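Local coordinates for conserved protein (MTH177) (Methanothermobacter marburgensis, PDB 1TR8) that probably contacts nascent chains emerging from the ribosome, as a homodimeric archaeal nascent polypeptide-associated complex that also binds ribosomal RNA, at residues 71-76 with 81-86. Residues are numbered along the deposited sequence; the frame is centred on the assembly and turned at random.
Sequences LVMNQT and EDATRA
Ala-83 sets its methyl against Val-72 and Met-73 where the first two helices of the three-helix UBA domain come together, helix 66-76 meeting helix 80-89 across the short turn that joins them. The CA atoms of Met-73 and Ala-83 are 5.9 Å apart, a close approach that a methyl as small as that of Ala-83 allows.

Met-73, a selenomethionine in this crystal, reaches Ala-83 through its CG. Its CB stands 4.6 Å from Ala-83 CB, not yet in contact. With chi1 at -67°, CG lies anti to the carbonyl carbon and comes to 3.6 Å from Ala-83 CB. That methylene does the touching. SE already recedes, to 4.9 Å from Ala-83 CB, and the bend at chi3 (-68°) carries CE farther off still, so the tip of the chain adds nothing to this grip. The same side chain also touches Arg-80, one turn earlier on the second helix.

Val-72 approaches the same methyl from its other flank. Its CG1 rests 3.9 Å from Ala-83 CB. Val-72 further packs on Leu-87, on Leu-94 of the third helix and on Leu-101, which ties this buried pair into the hydrophobic centre of the domain. No hydrogen bond spans the two segments; apolar packing is what joins them here.

The polar groups bond along the chain rather than across the contact. On helix 80-89, Arg-85 NH2 forms a salt bridge with Asp-82 OD1. At the end of helix 66-76, Val-72 O accepts two donors from Thr-76: the backbone N at 3.0 Å and, from the opposite face of the carbonyl plane, OG1 at 2.8 Å, tilted 33° from that plane.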
ATOM      1  N   LEU A  71      17.686 -11.265 -28.978  1.00 59.13           N
ATOM      2  CA  LEU A  71      17.158 -10.710 -30.234  1.00 59.99           C
ATOM      3  C   LEU A  71      17.157  -9.180 -30.227  1.00 60.12           C
ATOM      4  O   LEU A  71      17.614  -8.524 -31.171  1.00 58.78           O
ATOM      5  CB  LEU A  71      15.739 -11.226 -30.478  1.00 59.85           C
ATOM      6  CG  LEU A  71      15.206 -11.184 -31.913  1.00 62.10           C
ATOM      7  CD1 LEU A  71      14.283 -12.353 -32.148  1.00 64.82           C
ATOM      8  CD2 LEU A  71      14.473  -9.911 -32.214  1.00 66.27           C
ATOM      9  N   VAL A  72      16.712  -8.614 -29.113  1.00 60.37           N
ATOM     10  CA  VAL A  72      16.670  -7.161 -28.981  1.00 60.86           C
ATOM     11  C   VAL A  72      18.083  -6.551 -28.960  1.00 60.63           C
ATOM     12  O   VAL A  72      18.328  -5.521 -29.573  1.00 59.65           O
ATOM     13  CB  VAL A  72      15.892  -6.723 -27.710  1.00 61.16           C
ATOM     14  CG1 VAL A  72      15.899  -5.207 -27.574  1.00 62.86           C
ATOM     15  CG2 VAL A  72      14.473  -7.233 -27.741  1.00 61.49           C
HETATM   16  N   MSE A  73      19.006  -7.190 -28.256  1.00 60.98           N
HETATM   17  CA  MSE A  73      20.385  -6.724 -28.204  1.00 62.59           C
HETATM   18  C   MSE A  73      21.017  -6.728 -29.598  1.00 61.76           C
HETATM   19  O   MSE A  73      21.699  -5.780 -29.983  1.00 62.11           O
HETATM   20  CB  MSE A  73      21.201  -7.640 -27.290  1.00 62.20           C
HETATM   21  CG  MSE A  73      20.819  -7.576 -25.835  1.00 64.38           C
HETATM   22 SE   MSE A  73      21.901  -8.808 -24.765  1.00 70.99          SE
HETATM   23  CE  MSE A  73      21.319 -10.397 -25.359  1.00 74.83           C
ATOM     24  N   ASN A  74      20.841  -7.829 -30.321  1.00 61.36           N
ATOM     25  CA  ASN A  74      21.524  -8.029 -31.591  1.00 61.87           C
ATOM     26  C   ASN A  74      20.923  -7.173 -32.703  1.00 61.04           C
ATOM     27  O   ASN A  74      21.589  -6.845 -33.674  1.00 61.40           O
ATOM     28  CB  ASN A  74      21.548  -9.521 -31.967  1.00 61.91           C
ATOM     29  CG  ASN A  74      22.569 -10.326 -31.135  1.00 64.45           C
ATOM     30  OD1 ASN A  74      23.188  -9.808 -30.202  1.00 66.57           O
ATOM     31  ND2 ASN A  74      22.753 -11.587 -31.488  1.00 65.66           N
ATOM     32  N   GLN A  75      19.658  -6.817 -32.536  1.00 61.62           N
ATOM     33  CA  GLN A  75      18.918  -6.035 -33.517  1.00 61.37           C
ATOM     34  C   GLN A  75      19.078  -4.545 -33.274  1.00 60.63           C
ATOM     35  O   GLN A  75      18.933  -3.752 -34.192  1.00 62.87           O
ATOM     36  CB  GLN A  75      17.418  -6.355 -33.464  1.00 60.70           C
ATOM     37  CG  GLN A  75      16.961  -7.463 -34.413  1.00 62.17           C
ATOM     38  CD  GLN A  75      17.629  -7.392 -35.778  1.00 61.61           C
ATOM     39  OE1 GLN A  75      17.459  -6.418 -36.527  1.00 62.27           O
ATOM     40  NE2 GLN A  75      18.391  -8.424 -36.101  1.00 59.75           N
ATOM     41  N   THR A  76      19.334  -4.154 -32.037  1.00 59.73           N
ATOM     42  CA  THR A  76      19.480  -2.731 -31.733  1.00 59.42           C
ATOM     43  C   THR A  76      20.879  -2.349 -31.264  1.00 58.45           C
ATOM     44  O   THR A  76      21.171  -1.169 -31.120  1.00 58.07           O
ATOM     45  CB  THR A  76      18.419  -2.282 -30.698  1.00 59.03           C
ATOM     46  OG1 THR A  76      18.744  -2.769 -29.388  1.00 58.65           O
ATOM     47  CG2 THR A  76      17.068  -2.886 -31.021  1.00 60.15           C
ATOM     48  N   GLU A  81      21.496  -4.935 -20.146  1.00 58.65           N
ATOM     49  CA  GLU A  81      20.784  -4.061 -19.225  1.00 59.51           C
ATOM     50  C   GLU A  81      19.630  -3.277 -19.865  1.00 58.83           C
ATOM     51  O   GLU A  81      18.488  -3.351 -19.418  1.00 59.09           O
ATOM     52  CB  GLU A  81      21.799  -3.078 -18.624  1.00 59.83           C
ATOM     53  CG  GLU A  81      21.199  -2.075 -17.664  1.00 62.96           C
ATOM     54  CD  GLU A  81      22.236  -1.191 -17.004  1.00 64.59           C
ATOM     55  OE1 GLU A  81      23.250  -0.839 -17.665  1.00 72.17           O
ATOM     56  OE2 GLU A  81      22.029  -0.858 -15.814  1.00 67.53           O
ATOM     57  N   ASP A  82      19.926  -2.517 -20.908  1.00 57.81           N
ATOM     58  CA  ASP A  82      18.881  -1.759 -21.602  1.00 57.39           C
ATOM     59  C   ASP A  82      17.867  -2.632 -22.314  1.00 56.96           C
ATOM     60  O   ASP A  82      16.692  -2.298 -22.378  1.00 58.12           O
ATOM     61  CB  ASP A  82      19.504  -0.801 -22.617  1.00 57.84           C
ATOM     62  CG  ASP A  82      20.410   0.210 -21.976  1.00 59.32           C
ATOM     63  OD1 ASP A  82      20.290   0.441 -20.751  1.00 60.81           O
ATOM     64  OD2 ASP A  82      21.291   0.808 -22.620  1.00 67.35           O
ATOM     65  N   ALA A  83      18.311  -3.726 -22.918  1.00 56.85           N
ATOM     66  CA  ALA A  83      17.380  -4.606 -23.629  1.00 56.57           C
ATOM     67  C   ALA A  83      16.400  -5.183 -22.624  1.00 56.55           C
ATOM     68  O   ALA A  83      15.196  -5.244 -22.848  1.00 56.30           O
ATOM     69  CB  ALA A  83      18.134  -5.720 -24.379  1.00 55.28           C
ATOM     70  N   THR A  84      16.930  -5.550 -21.467  1.00 56.76           N
ATOM     71  CA  THR A  84      16.120  -6.167 -20.431  1.00 57.88           C
ATOM     72  C   THR A  84      15.119  -5.152 -19.882  1.00 56.75           C
ATOM     73  O   THR A  84      13.925  -5.412 -19.777  1.00 57.57           O
ATOM     74  CB  THR A  84      17.077  -6.725 -19.353  1.00 58.93           C
ATOM     75  OG1 THR A  84      17.833  -7.804 -19.923  1.00 56.27           O
ATOM     76  CG2 THR A  84      16.334  -7.360 -18.215  1.00 61.08           C
ATOM     77  N   ARG A  85      15.588  -3.947 -19.623  1.00 57.51           N
ATOM     78  CA  ARG A  85      14.694  -2.867 -19.190  1.00 57.97           C
ATOM     79  C   ARG A  85      13.651  -2.472 -20.249  1.00 56.16           C
ATOM     80  O   ARG A  85      12.474  -2.331 -19.964  1.00 56.68           O
ATOM     81  CB  ARG A  85      15.509  -1.644 -18.778  1.00 58.04           C
ATOM     82  CG  ARG A  85      14.637  -0.462 -18.347  1.00 61.07           C
ATOM     83  CD  ARG A  85      15.423   0.733 -17.777  1.00 64.66           C
ATOM     84  NE  ARG A  85      16.635   1.001 -18.550  1.00 69.40           N
ATOM     85  CZ  ARG A  85      17.864   1.045 -18.046  1.00 73.28           C
ATOM     86  NH1 ARG A  85      18.076   0.853 -16.754  1.00 74.74           N
ATOM     87  NH2 ARG A  85      18.890   1.295 -18.845  1.00 75.57           N
ATOM     88  N   ALA A  86      14.060  -2.361 -21.499  1.00 55.58           N
ATOM     89  CA  ALA A  86      13.108  -2.137 -22.583  1.00 55.69           C
ATOM     90  C   ALA A  86      11.958  -3.144 -22.601  1.00 54.67           C
ATOM     91  O   ALA A  86      10.796  -2.776 -22.786  1.00 54.53           O
ATOM     92  CB  ALA A  86      13.821  -2.167 -23.918  1.00 56.30           C
TER